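Exo-beta-1,4-mannosidase (Rhizomucor miehei, PDB 4LYP) hydrolyses beta-1,4-linked mannosides, probably releasing mannose from chain ends, as a family 5 glycoside hydrolase that also shows transglycosylation activity. Local coordinates at residues 251-255 with 283-287; 230-236 with 261-266; 241-247 with 278-282. One frame throughout, in Å; residues are numbered along the deposited sequence.

Interaction 1: residues 251-255 with 283-287; sequences STFIK and KNIDY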
ATOM      1  N   SER A 251       2.960 -12.289  12.379  1.00  9.04           N
ATOM      2  CA  SER A 251       2.532 -13.060  11.196  1.00  9.11           C
ATOM      3  C   SER A 251       1.781 -14.340  11.613  1.00  8.86           C
ATOM      4  O   SER A 251       0.833 -14.728  10.984  1.00  9.69           O
ATOM      5  CB  SER A 251       3.719 -13.379  10.308  1.00 10.28           C
ATOM      6  OG  SER A 251       4.678 -14.251  10.966  1.00 10.86           O
ATOM      7  N   THR A 252       2.244 -14.977  12.699  1.00 10.47           N
ATOM      8  CA  THR A 252       1.623 -16.227  13.146  1.00 10.72           C
ATOM      9  C   THR A 252       0.232 -15.918  13.701  1.00 10.04           C
ATOM     10  O   THR A 252      -0.720 -16.656  13.447  1.00 11.44           O
ATOM     11  CB  THR A 252       2.521 -16.872  14.230  1.00 12.64           C
ATOM     12  OG1 THR A 252       3.693 -17.269  13.587  1.00 13.50           O
ATOM     13  CG2 THR A 252       1.846 -18.126  14.892  1.00 15.68           C
ATOM     14  N   PHE A 253       0.080 -14.797  14.422  1.00 10.01           N
ATOM     15  CA  PHE A 253      -1.224 -14.381  14.932  1.00  9.51           C
ATOM     16  C   PHE A 253      -2.192 -14.179  13.763  1.00  9.16           C
ATOM     17  O   PHE A 253      -3.326 -14.639  13.771  1.00  9.78           O
ATOM     18  CB  PHE A 253      -1.103 -13.073  15.740  1.00 11.02           C
ATOM     19  CG  PHE A 253      -2.389 -12.552  16.250  1.00 10.19           C
ATOM     20  CD1 PHE A 253      -2.902 -13.004  17.462  1.00 12.49           C
ATOM     21  CD2 PHE A 253      -3.141 -11.640  15.506  1.00 10.79           C
ATOM     22  CE1 PHE A 253      -4.142 -12.503  17.927  1.00 11.93           C
ATOM     23  CE2 PHE A 253      -4.345 -11.203  15.958  1.00 12.63           C
ATOM     24  CZ  PHE A 253      -4.846 -11.613  17.163  1.00 12.52           C
ATOM     25  N   ILE A 254      -1.732 -13.450  12.719  1.00  9.04           N
ATOM     26  CA  ILE A 254      -2.582 -13.146  11.579  1.00 10.01           C
ATOM     27  C   ILE A 254      -2.978 -14.450  10.841  1.00  9.35           C
ATOM     28  O   ILE A 254      -4.143 -14.616  10.509  1.00  9.69           O
ATOM     29  CB  ILE A 254      -1.867 -12.171  10.595  1.00  8.56           C
ATOM     30  CG1 ILE A 254      -1.745 -10.827  11.260  1.00  9.76           C
ATOM     31  CG2 ILE A 254      -2.571 -12.063   9.264  1.00 10.01           C
ATOM     32  CD1 ILE A 254      -0.857  -9.868  10.497  1.00 10.91           C
ATOM     33  N   LYS A 255      -2.003 -15.345  10.643  1.00  9.64           N
ATOM     34  CA  LYS A 255      -2.278 -16.589   9.937  1.00 10.40           C
ATOM     35  C   LYS A 255      -3.268 -17.458  10.706  1.00 10.12           C
ATOM     36  O   LYS A 255      -4.219 -18.010  10.139  1.00 11.82           O
ATOM     37  CB  LYS A 255      -0.962 -17.350   9.734  1.00 11.17           C
ATOM     38  CG  LYS A 255      -1.170 -18.649   8.974  1.00 12.67           C
ATOM     39  CD  LYS A 255      -1.560 -18.602   7.533  1.00 13.13           C
ATOM     40  CE  LYS A 255      -0.469 -18.046   6.683  1.00 11.62           C
ATOM     41  NZ  LYS A 255      -0.766 -18.151   5.157  1.00 12.06           N
ATOM     42  N   LYS A 283       7.871 -18.643   8.652  1.00 11.64           N
ATOM     43  CA  LYS A 283       6.940 -19.574   8.070  1.00 11.92           C
ATOM     44  C   LYS A 283       5.647 -18.850   7.609  1.00 11.92           C
ATOM     45  O   LYS A 283       4.995 -19.265   6.614  1.00 12.46           O
ATOM     46  CB  LYS A 283       6.559 -20.662   9.124  1.00 16.04           C
ATOM     47  CG  LYS A 283       5.523 -21.688   8.627  1.00 22.53           C
ATOM     48  CD  LYS A 283       5.403 -22.815   9.599  1.00 27.56           C
ATOM     49  CE  LYS A 283       4.605 -24.014   9.039  1.00 46.26           C
ATOM     50  NZ  LYS A 283       4.806 -24.330   7.597  1.00 43.11           N
ATOM     51  N   ASN A 284       5.185 -17.872   8.397  1.00 10.08           N
ATOM     52  CA  ASN A 284       3.880 -17.265   8.135  1.00 10.14           C
ATOM     53  C   ASN A 284       4.013 -15.932   7.422  1.00  9.26           C
ATOM     54  O   ASN A 284       3.067 -15.138   7.440  1.00 10.19           O
ATOM     55  CB  ASN A 284       3.051 -17.173   9.404  1.00 11.00           C
ATOM     56  CG  ASN A 284       2.739 -18.543   9.892  1.00 12.31           C
ATOM     57  OD1 ASN A 284       2.268 -19.357   9.115  1.00 13.44           O
ATOM     58  ND2 ASN A 284       3.029 -18.834  11.184  1.00 13.87           N
ATOM     59  N   ILE A 285       5.148 -15.687   6.762  1.00  8.99           N
ATOM     60  CA  ILE A 285       5.245 -14.639   5.750  1.00  9.43           C
ATOM     61  C   ILE A 285       5.306 -15.337   4.418  1.00  8.99           C
ATOM     62  O   ILE A 285       6.311 -15.978   4.090  1.00 10.88           O
ATOM     63  CB  ILE A 285       6.441 -13.690   6.001  1.00  9.60           C
ATOM     64  CG1 ILE A 285       6.299 -12.929   7.326  1.00  9.85           C
ATOM     65  CG2 ILE A 285       6.619 -12.739   4.791  1.00 10.58           C
ATOM     66  CD1 ILE A 285       5.204 -11.880   7.379  1.00 10.65           C
ATOM     67  N   ASP A 286       4.240 -15.261   3.620  1.00  8.10           N
ATOM     68  CA  ASP A 286       4.152 -16.082   2.430  1.00  8.51           C
ATOM     69  C   ASP A 286       4.844 -15.535   1.231  1.00  8.06           C
ATOM     70  O   ASP A 286       5.241 -16.270   0.329  1.00  9.40           O
ATOM     71  CB  ASP A 286       2.648 -16.296   2.095  1.00  9.33           C
ATOM     72  CG  ASP A 286       1.972 -17.143   3.126  1.00  9.75           C
ATOM     73  OD1 ASP A 286       2.332 -18.341   3.248  1.00 11.96           O
ATOM     74  OD2 ASP A 286       1.065 -16.623   3.823  1.00  9.31           O
ATOM     75  N   TYR A 287       4.977 -14.198   1.146  1.00  7.92           N
ATOM     76  CA  TYR A 287       5.607 -13.588   0.012  1.00  7.99           C
ATOM     77  C   TYR A 287       6.328 -12.342   0.444  1.00  8.15           C
ATOM     78  O   TYR A 287       6.180 -11.949   1.616  1.00  8.61           O
ATOM     79  CB  TYR A 287       4.667 -13.319  -1.201  1.00  8.97           C
ATOM     80  CG  TYR A 287       3.633 -12.251  -0.906  1.00  7.22           C
ATOM     81  CD1 TYR A 287       2.415 -12.543  -0.294  1.00  7.70           C
ATOM     82  CD2 TYR A 287       3.859 -10.927  -1.334  1.00  7.33           C
ATOM     83  CE1 TYR A 287       1.412 -11.558  -0.107  1.00  7.52           C
ATOM     84  CE2 TYR A 287       2.894  -9.925  -1.171  1.00  7.12           C
ATOM     85  CZ  TYR A 287       1.699 -10.256  -0.555  1.00  7.23           C
ATOM     86  OH  TYR A 287       0.709  -9.294  -0.369  1.00  8.29           O
TER
HETATM   87  O   HOH W   1       5.924 -16.890  10.968  1.00 12.97           O
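Lys255 and Asp286 form the salt bridge of this contact, with Lys255 NZ 2.7 Å from Asp286 OD2. The ammonium meets that oxygen on its syn side, close to the carboxylate plane. The two side chains come from opposite directions. The lysine chain leaves with CG anti to the backbone N (chi1 -179°), then bends at chi2 and chi3 to bring NZ to the acid. Both ends have second partners: NZ also bonds His261 O, and OD2 also accepts from Val263 N. These bonds probably favour the charged form of each group.

Asn284 makes the second polar link. Asn284 ND2 donates to Thr252 OG1 at 2.9 Å, and the hydroxyl lies nearly in the amide plane. A water bridges the two segments nearby: it takes the Asn284 N-H at 2.8 Å and donates to Ser251 OG. Ser251 OG also bonds Phe247 O, one turn back in its own helix.

The aliphatic part of Lys255 packs on the Asn284 amide, with Lys255 CG 3.5 Å from Asn284 OD1. Further packing is added beside Ser251. Ser251 CB touches Asn284 O at 3.4 Å and Ile285 CD1 at 3.6 Å.

The contact fixes the loop before strand 288-292 to helix 244-257 on the outside of the TIM barrel. Ile254 of this helix turns to Val263 and Trp233 of the strands beneath, while Phe253 packs on helix 197-213.

Interaction 2: residues 230-236 with 261-266; sequences IMSWQIA and HLVSAG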
ATOM      1  N   ILE A 230     -10.054 -11.100  -0.677  1.00  7.71           N
ATOM      2  CA  ILE A 230      -8.847 -10.710   0.030  1.00  7.40           C
ATOM      3  C   ILE A 230      -7.733 -11.663  -0.407  1.00  7.85           C
ATOM      4  O   ILE A 230      -7.832 -12.878  -0.152  1.00  8.50           O
ATOM      5  CB  ILE A 230      -9.122 -10.708   1.547  1.00  7.68           C
ATOM      6  CG1 ILE A 230     -10.064  -9.543   1.866  1.00  8.36           C
ATOM      7  CG2 ILE A 230      -7.793 -10.612   2.320  1.00  8.76           C
ATOM      8  CD1 ILE A 230     -10.635  -9.596   3.268  1.00  8.84           C
ATOM      9  N   MET A 231      -6.680 -11.115  -1.004  1.00  7.29           N
ATOM     10  CA  MET A 231      -5.475 -11.859  -1.341  1.00  7.68           C
ATOM     11  C   MET A 231      -4.624 -12.095  -0.113  1.00  8.13           C
ATOM     12  O   MET A 231      -4.058 -13.196   0.082  1.00  8.70           O
ATOM     13  CB  MET A 231      -4.685 -11.076  -2.418  1.00  7.94           C
ATOM     14  CG  MET A 231      -3.265 -11.622  -2.552  1.00  8.27           C
ATOM     15  SD  MET A 231      -2.433 -10.847  -3.953  1.00  8.41           S
ATOM     16  CE  MET A 231      -0.704 -11.162  -3.557  1.00 11.68           C
ATOM     17  N   SER A 232      -4.383 -11.048   0.647  1.00  7.53           N
ATOM     18  CA  SER A 232      -3.464 -11.169   1.776  1.00  7.53           C
ATOM     19  C   SER A 232      -3.817 -10.211   2.899  1.00  7.01           C
ATOM     20  O   SER A 232      -4.423  -9.138   2.656  1.00  7.43           O
ATOM     21  CB  SER A 232      -1.996 -10.972   1.333  1.00  8.30           C
ATOM     22  OG  SER A 232      -1.858  -9.645   0.909  1.00  8.75           O
ATOM     23  N   TRP A 233      -3.413 -10.583   4.099  1.00  7.65           N
ATOM     24  CA  TRP A 233      -3.371  -9.675   5.267  1.00  7.44           C
ATOM     25  C   TRP A 233      -1.949  -9.206   5.386  1.00  7.05           C
ATOM     26  O   TRP A 233      -1.017 -10.008   5.390  1.00  9.09           O
ATOM     27  CB  TRP A 233      -3.722 -10.423   6.536  1.00  7.46           C
ATOM     28  CG  TRP A 233      -5.129 -10.934   6.486  1.00  7.63           C
ATOM     29  CD1 TRP A 233      -5.568 -12.243   6.262  1.00  8.16           C
ATOM     30  CD2 TRP A 233      -6.335 -10.148   6.604  1.00  6.87           C
ATOM     31  NE1 TRP A 233      -6.942 -12.281   6.205  1.00  8.23           N
ATOM     32  CE2 TRP A 233      -7.446 -11.034   6.415  1.00  7.04           C
ATOM     33  CE3 TRP A 233      -6.577  -8.788   6.865  1.00  7.58           C
ATOM     34  CZ2 TRP A 233      -8.747 -10.587   6.457  1.00  8.06           C
ATOM     35  CZ3 TRP A 233      -7.875  -8.342   6.895  1.00  7.99           C
ATOM     36  CH2 TRP A 233      -8.955  -9.242   6.712  1.00  8.15           C
ATOM     37  N   GLN A 234      -1.758  -7.892   5.479  1.00  6.48           N
ATOM     38  CA  GLN A 234      -0.403  -7.310   5.558  1.00  6.83           C
ATOM     39  C   GLN A 234      -0.210  -6.685   6.918  1.00  6.90           C
ATOM     40  O   GLN A 234      -1.048  -5.866   7.345  1.00  7.08           O
ATOM     41  CB  GLN A 234      -0.203  -6.327   4.421  1.00  6.73           C
ATOM     42  CG  GLN A 234       1.158  -5.645   4.478  1.00  6.67           C
ATOM     43  CD  GLN A 234       1.359  -4.947   3.164  1.00  7.18           C
ATOM     44  OE1 GLN A 234       0.919  -3.780   3.000  1.00  7.61           O
ATOM     45  NE2 GLN A 234       1.978  -5.628   2.184  1.00  7.00           N
ATOM     46  N   ILE A 235       0.858  -7.108   7.611  1.00  7.23           N
ATOM     47  CA  ILE A 235       1.058  -6.671   9.013  1.00  7.39           C
ATOM     48  C   ILE A 235       0.857  -5.142   9.132  1.00  6.73           C
ATOM     49  O   ILE A 235       0.050  -4.637   9.930  1.00  7.55           O
ATOM     50  CB  ILE A 235       2.426  -7.092   9.501  1.00  7.73           C
ATOM     51  CG1 ILE A 235       2.579  -8.619   9.611  1.00  8.83           C
ATOM     52  CG2 ILE A 235       2.666  -6.456  10.905  1.00  9.78           C
ATOM     53  CD1 ILE A 235       4.007  -9.086   9.890  1.00 10.89           C
ATOM     54  N   ALA A 236       1.684  -4.393   8.382  1.00  7.14           N
ATOM     55  CA  ALA A 236       1.646  -2.950   8.509  1.00  6.46           C
ATOM     56  C   ALA A 236       2.430  -2.394   7.348  1.00  6.26           C
ATOM     57  O   ALA A 236       3.325  -3.002   6.786  1.00  8.06           O
ATOM     58  CB  ALA A 236       2.285  -2.436   9.830  1.00  8.05           C
ATOM     59  N   HIS A 261      -5.762 -17.395   4.187  1.00 10.25           N
ATOM     60  CA  HIS A 261      -5.167 -16.242   3.479  1.00  9.28           C
ATOM     61  C   HIS A 261      -3.665 -16.183   3.590  1.00  8.38           C
ATOM     62  O   HIS A 261      -3.068 -16.552   4.615  1.00  9.37           O
ATOM     63  CB  HIS A 261      -5.779 -14.978   4.088  1.00  9.71           C
ATOM     64  CG  HIS A 261      -7.151 -14.665   3.581  1.00  8.28           C
ATOM     65  ND1 HIS A 261      -8.141 -14.185   4.407  1.00  8.57           N
ATOM     66  CD2 HIS A 261      -7.647 -14.665   2.299  1.00  8.73           C
ATOM     67  CE1 HIS A 261      -9.209 -13.930   3.668  1.00  9.10           C
ATOM     68  NE2 HIS A 261      -8.932 -14.196   2.359  1.00  8.69           N
ATOM     69  N   LEU A 262      -3.082 -15.608   2.578  1.00  8.58           N
ATOM     70  CA  LEU A 262      -1.671 -15.209   2.592  1.00  8.43           C
ATOM     71  C   LEU A 262      -1.405 -14.075   3.592  1.00  8.18           C
ATOM     72  O   LEU A 262      -2.310 -13.276   3.884  1.00  8.02           O
ATOM     73  CB  LEU A 262      -1.249 -14.781   1.196  1.00  8.89           C
ATOM     74  CG  LEU A 262      -1.418 -15.829   0.110  1.00  9.10           C
ATOM     75  CD1 LEU A 262      -0.998 -15.246  -1.261  1.00 11.55           C
ATOM     76  CD2 LEU A 262      -0.628 -17.115   0.441  1.00 11.86           C
ATOM     77  N   VAL A 263      -0.156 -14.004   4.037  1.00  7.78           N
ATOM     78  CA  VAL A 263       0.310 -12.973   4.953  1.00  8.18           C
ATOM     79  C   VAL A 263       1.530 -12.322   4.380  1.00  8.24           C
ATOM     80  O   VAL A 263       2.483 -12.996   3.905  1.00  8.33           O
ATOM     81  CB  VAL A 263       0.566 -13.552   6.365  1.00  8.35           C
ATOM     82  CG1 VAL A 263       1.041 -12.460   7.330  1.00  8.88           C
ATOM     83  CG2 VAL A 263      -0.686 -14.224   6.890  1.00  9.92           C
ATOM     84  N   SER A 264       1.565 -10.997   4.483  1.00  7.74           N
ATOM     85  CA  SER A 264       2.668 -10.171   4.045  1.00  7.60           C
ATOM     86  C   SER A 264       3.189  -9.237   5.132  1.00  6.84           C
ATOM     87  O   SER A 264       2.452  -8.901   6.054  1.00  7.66           O
ATOM     88  CB  SER A 264       2.074  -9.258   2.863  1.00  9.32           C
ATOM     89  OG  SER A 264       2.989  -8.292   2.452  1.00  9.38           O
ATOM     90  N   ALA A 265       4.477  -8.842   5.040  1.00  7.77           N
ATOM     91  CA  ALA A 265       5.115  -8.008   6.023  1.00  8.26           C
ATOM     92  C   ALA A 265       5.007  -6.520   5.764  1.00  7.65           C
ATOM     93  O   ALA A 265       5.247  -5.734   6.679  1.00 12.06           O
ATOM     94  CB  ALA A 265       6.579  -8.382   6.120  1.00  9.32           C
ATOM     95  N   GLY A 266       4.767  -6.066   4.525  1.00  6.93           N
ATOM     96  CA  GLY A 266       4.721  -4.629   4.173  1.00  7.75           C
ATOM     97  C   GLY A 266       6.036  -3.922   4.109  1.00  6.92           C
ATOM     98  O   GLY A 266       6.045  -2.670   4.213  1.00  7.38           O
TER
HETATM   99  O   HOH W   2      -5.168 -15.700   0.163  1.00 10.82           O
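His261 packs against Ile230 and Trp233 where two neighbouring parallel strands of the TIM barrel begin to pair. Strands 230-234 and 262-264 belong to one beta-alpha-beta unit, joined through helix 244-257. Ile230 CG2 sits over one face of the imidazole of His261, 3.9 Å from its centroid, in a CH-pi contact. The indole of Trp233 meets the imidazole obliquely, with planes at 73°, and Trp233 NE1 lies 2.9 Å from His261 ND1. His261 NE2 is hydrogen-bonded to Asp227 O, outside the two segments.

Leu262 is paired with Ser232. Its O accepts from Trp233 N, and Leu262 CB touches Met231 O at 3.4 Å. A water accepts from Leu262 N and lies 2.7 Å from Met231 O.

Val263 lies on the same face of the sheet as Trp233, beneath helix 244-257. Ile254 of that helix covers both.

Ser264 continues the parallel pairing: its N donates to Trp233 O and its O accepts from Ile235 N. With Leu262, Ser232 and Gln234 it faces the barrel interior. There Ser232 OG bonds Tyr287 OH. The extended Gln234 side chain runs beside Ser264, and Gln234 NE2 donates to Ser264 OG at 2.9 Å, an almost straight bond (173°) lying in the amide plane. Gln234 NE2 also donates to Glu336 OE1, while Gln234 OE1 bonds Thr148 and Arg97.

Ala265 follows the strand, with Ala265 CA 4.2 Å from Ile235 CD1. Gly266 ends the segment with positive phi. Gly266 CA is 3.5 Å from Gln234 CD and makes a C-H...O contact with Ala236 O at 3.4 Å.

Interaction 3: residues 241-247 with 278-282; sequences EAPASWF and RAHDH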
ATOM      1  N   GLU A 241      12.973  -1.390  10.579  1.00  9.73           N
ATOM      2  CA  GLU A 241      13.960  -2.249  11.300  1.00  9.97           C
ATOM      3  C   GLU A 241      13.316  -2.907  12.524  1.00  9.59           C
ATOM      4  O   GLU A 241      13.923  -2.871  13.617  1.00 11.41           O
ATOM      5  CB  GLU A 241      15.206  -1.411  11.625  1.00 12.17           C
ATOM      6  CG  GLU A 241      15.855  -0.975  10.311  1.00 13.04           C
ATOM      7  CD  GLU A 241      17.357  -0.888  10.437  1.00 20.44           C
ATOM      8  OE1 GLU A 241      18.137  -1.934  10.449  1.00 27.09           O
ATOM      9  OE2 GLU A 241      17.780   0.204  10.620  1.00 27.00           O
ATOM     10  N   ALA A 242      12.157  -3.485  12.392  1.00  9.28           N
ATOM     11  CA  ALA A 242      11.487  -4.174  13.484  1.00  9.50           C
ATOM     12  C   ALA A 242      12.200  -5.518  13.718  1.00  9.17           C
ATOM     13  O   ALA A 242      12.757  -6.127  12.789  1.00 10.18           O
ATOM     14  CB  ALA A 242      10.061  -4.396  13.107  1.00  9.84           C
ATOM     15  N   PRO A 243      12.149  -6.050  14.959  1.00  9.89           N
ATOM     16  CA  PRO A 243      12.886  -7.285  15.218  1.00 10.32           C
ATOM     17  C   PRO A 243      12.231  -8.471  14.578  1.00  8.97           C
ATOM     18  O   PRO A 243      10.969  -8.567  14.438  1.00  9.94           O
ATOM     19  CB  PRO A 243      12.872  -7.387  16.724  1.00 13.51           C
ATOM     20  CG  PRO A 243      11.753  -6.525  17.139  1.00 13.96           C
ATOM     21  CD  PRO A 243      11.547  -5.466  16.136  1.00 10.74           C
ATOM     22  N   ALA A 244      13.059  -9.457  14.205  1.00 10.21           N
ATOM     23  CA  ALA A 244      12.579 -10.708  13.627  1.00 10.64           C
ATOM     24  C   ALA A 244      11.476 -11.331  14.493  1.00  9.63           C
ATOM     25  O   ALA A 244      10.486 -11.893  14.008  1.00 10.60           O
ATOM     26  CB  ALA A 244      13.716 -11.719  13.426  1.00 12.86           C
ATOM     27  N   SER A 245      11.671 -11.288  15.818  1.00 11.09           N
ATOM     28  CA  SER A 245      10.691 -11.942  16.716  1.00 12.46           C
ATOM     29  C   SER A 245       9.309 -11.305  16.603  1.00 11.01           C
ATOM     30  O   SER A 245       8.300 -11.976  16.779  1.00 11.49           O
ATOM     31  CB  SER A 245      11.187 -11.819  18.168  1.00 13.75           C
ATOM     32  OG  SER A 245      11.444 -10.436  18.521  1.00 16.54           O
ATOM     33  N   TRP A 246       9.250  -9.990  16.303  1.00 10.04           N
ATOM     34  CA  TRP A 246       7.945  -9.322  16.148  1.00  9.87           C
ATOM     35  C   TRP A 246       7.284  -9.783  14.845  1.00  9.42           C
ATOM     36  O   TRP A 246       6.097 -10.116  14.842  1.00 10.49           O
ATOM     37  CB  TRP A 246       8.126  -7.830  16.212  1.00  9.43           C
ATOM     38  CG  TRP A 246       6.895  -7.033  15.980  1.00  9.12           C
ATOM     39  CD1 TRP A 246       5.929  -6.759  16.891  1.00  9.82           C
ATOM     40  CD2 TRP A 246       6.489  -6.386  14.721  1.00  8.69           C
ATOM     41  NE1 TRP A 246       4.934  -5.969  16.325  1.00 10.25           N
ATOM     42  CE2 TRP A 246       5.246  -5.710  15.006  1.00  9.88           C
ATOM     43  CE3 TRP A 246       7.034  -6.325  13.434  1.00  8.28           C
ATOM     44  CZ2 TRP A 246       4.573  -4.979  14.047  1.00  9.94           C
ATOM     45  CZ3 TRP A 246       6.373  -5.522  12.490  1.00  9.22           C
ATOM     46  CH2 TRP A 246       5.133  -4.896  12.789  1.00  9.40           C
ATOM     47  N   PHE A 247       8.056  -9.856  13.746  1.00  8.88           N
ATOM     48  CA  PHE A 247       7.505 -10.394  12.534  1.00  9.22           C
ATOM     49  C   PHE A 247       7.016 -11.799  12.752  1.00  9.46           C
ATOM     50  O   PHE A 247       5.930 -12.164  12.228  1.00 10.31           O
ATOM     51  CB  PHE A 247       8.529 -10.392  11.408  1.00 10.02           C
ATOM     52  CG  PHE A 247       8.795  -9.028  10.847  1.00  8.39           C
ATOM     53  CD1 PHE A 247       7.863  -8.386   9.986  1.00  9.07           C
ATOM     54  CD2 PHE A 247       9.992  -8.323  11.164  1.00  8.89           C
ATOM     55  CE1 PHE A 247       8.117  -7.145   9.461  1.00  8.68           C
ATOM     56  CE2 PHE A 247      10.220  -7.059  10.610  1.00  9.44           C
ATOM     57  CZ  PHE A 247       9.284  -6.479   9.754  1.00  9.59           C
ATOM     58  N   ARG A 278      15.119 -10.536   7.856  1.00 10.09           N
ATOM     59  CA  ARG A 278      14.545 -10.308   9.192  1.00  9.90           C
ATOM     60  C   ARG A 278      12.993 -10.185   9.093  1.00  9.87           C
ATOM     61  O   ARG A 278      12.270 -10.650   9.966  1.00 10.46           O
ATOM     62  CB  ARG A 278      15.118  -9.016   9.758  1.00 10.79           C
ATOM     63  CG  ARG A 278      14.498  -8.508  11.010  1.00 11.04           C
ATOM     64  CD  ARG A 278      15.308  -7.426  11.708  1.00 12.07           C
ATOM     65  NE  ARG A 278      15.479  -6.261  10.817  1.00 10.99           N
ATOM     66  CZ  ARG A 278      16.425  -5.337  10.925  1.00 11.59           C
ATOM     67  NH1 ARG A 278      17.290  -5.371  11.963  1.00 14.50           N
ATOM     68  NH2 ARG A 278      16.529  -4.339   9.983  1.00 12.47           N
ATOM     69  N   ALA A 279      12.514  -9.577   7.999  1.00  9.12           N
ATOM     70  CA  ALA A 279      11.083  -9.423   7.807  1.00  9.27           C
ATOM     71  C   ALA A 279      10.437 -10.664   7.170  1.00  9.19           C
ATOM     72  O   ALA A 279       9.311 -10.999   7.447  1.00  9.78           O
ATOM     73  CB  ALA A 279      10.793  -8.222   6.870  1.00  9.96           C
ATOM     74  N   HIS A 280      11.180 -11.302   6.219  1.00  8.39           N
ATOM     75  CA  HIS A 280      10.529 -12.271   5.314  1.00  9.23           C
ATOM     76  C   HIS A 280      10.827 -13.738   5.622  1.00  8.72           C
ATOM     77  O   HIS A 280      10.068 -14.584   5.141  1.00  9.75           O
ATOM     78  CB  HIS A 280      10.937 -11.982   3.876  1.00  9.19           C
ATOM     79  CG  HIS A 280      10.484 -10.635   3.400  1.00  8.24           C
ATOM     80  ND1 HIS A 280      11.321  -9.671   2.957  1.00  9.94           N
ATOM     81  CD2 HIS A 280       9.208 -10.149   3.187  1.00  8.68           C
ATOM     82  CE1 HIS A 280      10.597  -8.580   2.577  1.00  8.88           C
ATOM     83  NE2 HIS A 280       9.331  -8.873   2.676  1.00  8.38           N
ATOM     84  N   ASP A 281      11.914 -14.049   6.354  1.00  9.35           N
ATOM     85  CA  ASP A 281      12.264 -15.454   6.558  1.00  9.42           C
ATOM     86  C   ASP A 281      11.502 -16.002   7.766  1.00  9.53           C
ATOM     87  O   ASP A 281      12.066 -16.242   8.837  1.00 12.40           O
ATOM     88  CB  ASP A 281      13.788 -15.592   6.716  1.00 11.24           C
ATOM     89  CG  ASP A 281      14.249 -17.038   6.756  1.00 13.86           C
ATOM     90  OD1 ASP A 281      13.482 -17.912   6.406  1.00 14.35           O
ATOM     91  OD2 ASP A 281      15.401 -17.243   7.135  1.00 20.79           O
ATOM     92  N   HIS A 282      10.214 -16.206   7.579  1.00 10.33           N
ATOM     93  CA  HIS A 282       9.310 -16.692   8.597  1.00 10.05           C
ATOM     94  C   HIS A 282       8.308 -17.601   7.954  1.00 10.27           C
ATOM     95  O   HIS A 282       7.854 -17.294   6.819  1.00 10.87           O
ATOM     96  CB  HIS A 282       8.555 -15.549   9.319  1.00 11.10           C
ATOM     97  CG  HIS A 282       9.502 -14.585  10.008  1.00 10.37           C
ATOM     98  ND1 HIS A 282      10.102 -14.860  11.179  1.00 11.85           N
ATOM     99  CD2 HIS A 282      10.007 -13.396   9.585  1.00 10.90           C
ATOM    100  CE1 HIS A 282      10.960 -13.890  11.491  1.00 13.23           C
ATOM    101  NE2 HIS A 282      10.910 -12.966  10.487  1.00 12.18           N
TER
HETATM  102  O   HOH W   3      19.078  -3.482  13.106  1.00 45.46           O
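Phe247 and Ala279 form the tight part of this contact between the start of helix 244-257 and the end of helix 273-280, on the outside of the TIM barrel. Ala279 CA lies over the centre of the phenyl face of Phe247 in a CH-pi contact, 3.6 Å from the centroid. Ala279 CB touches Phe247 CZ at 3.7 Å. Trp246 covers the opposite face, so the ring is sandwiched. His282 packs on the near end of the same side chain, with His282 NE2 3.6 Å from Phe247 CB. That imidazole is fixed at both nitrogens. His282 NE2 donates to Arg278 O at 2.7 Å; the oxygen lies in the ring plane, but the donor stands above the carbonyl plane. ND1 bonds Glu248. His282 CE1 also lies 3.2 Å from Ala244 O.

The aliphatic part of Arg278 is packed too. It runs out along the loop before helix 244-257, with CG and CD against Ala242 O. A turn at chi3 (60°) then brings the guanidinium to Glu241, one face over the Glu241 backbone.

Only the guanidinium tip and the exposed Glu241 carboxylate make the looser, solvent side. Arg278 NH2 forms a salt bridge with Glu241 OE1 at 2.9 Å, using the oxygen's anti lone pair. The two planes are 57° apart. Asp275 is a further partner of NH2. A water donates to Glu241 OE1 and accepts from Arg278 NH1 at 2.8 Å.

The three contacts belong to one sector of the TIM barrel. Interaction 2 is its buried core, where backbone pairing joins two adjacent strands. Interactions 1 and 3 lie farther out and are partly buried. Both use helix 244-257, which connects the strands of interaction 2: interaction 3 holds its first turn and interaction 1 its later part. Their chemistry follows their place. Interaction 1 is mostly polar, and interaction 3 pairs an aromatic centre with a charged margin. Interaction 2 is carried by backbone hydrogen bonds between its strands, with polar side chains turned to the barrel interior. Asp286 N and Val263 O, 2.9 Å apart, tie interaction 1 to interaction 2. Ile235 and Ala265 pack on Phe247, joining interaction 2 to interaction 3.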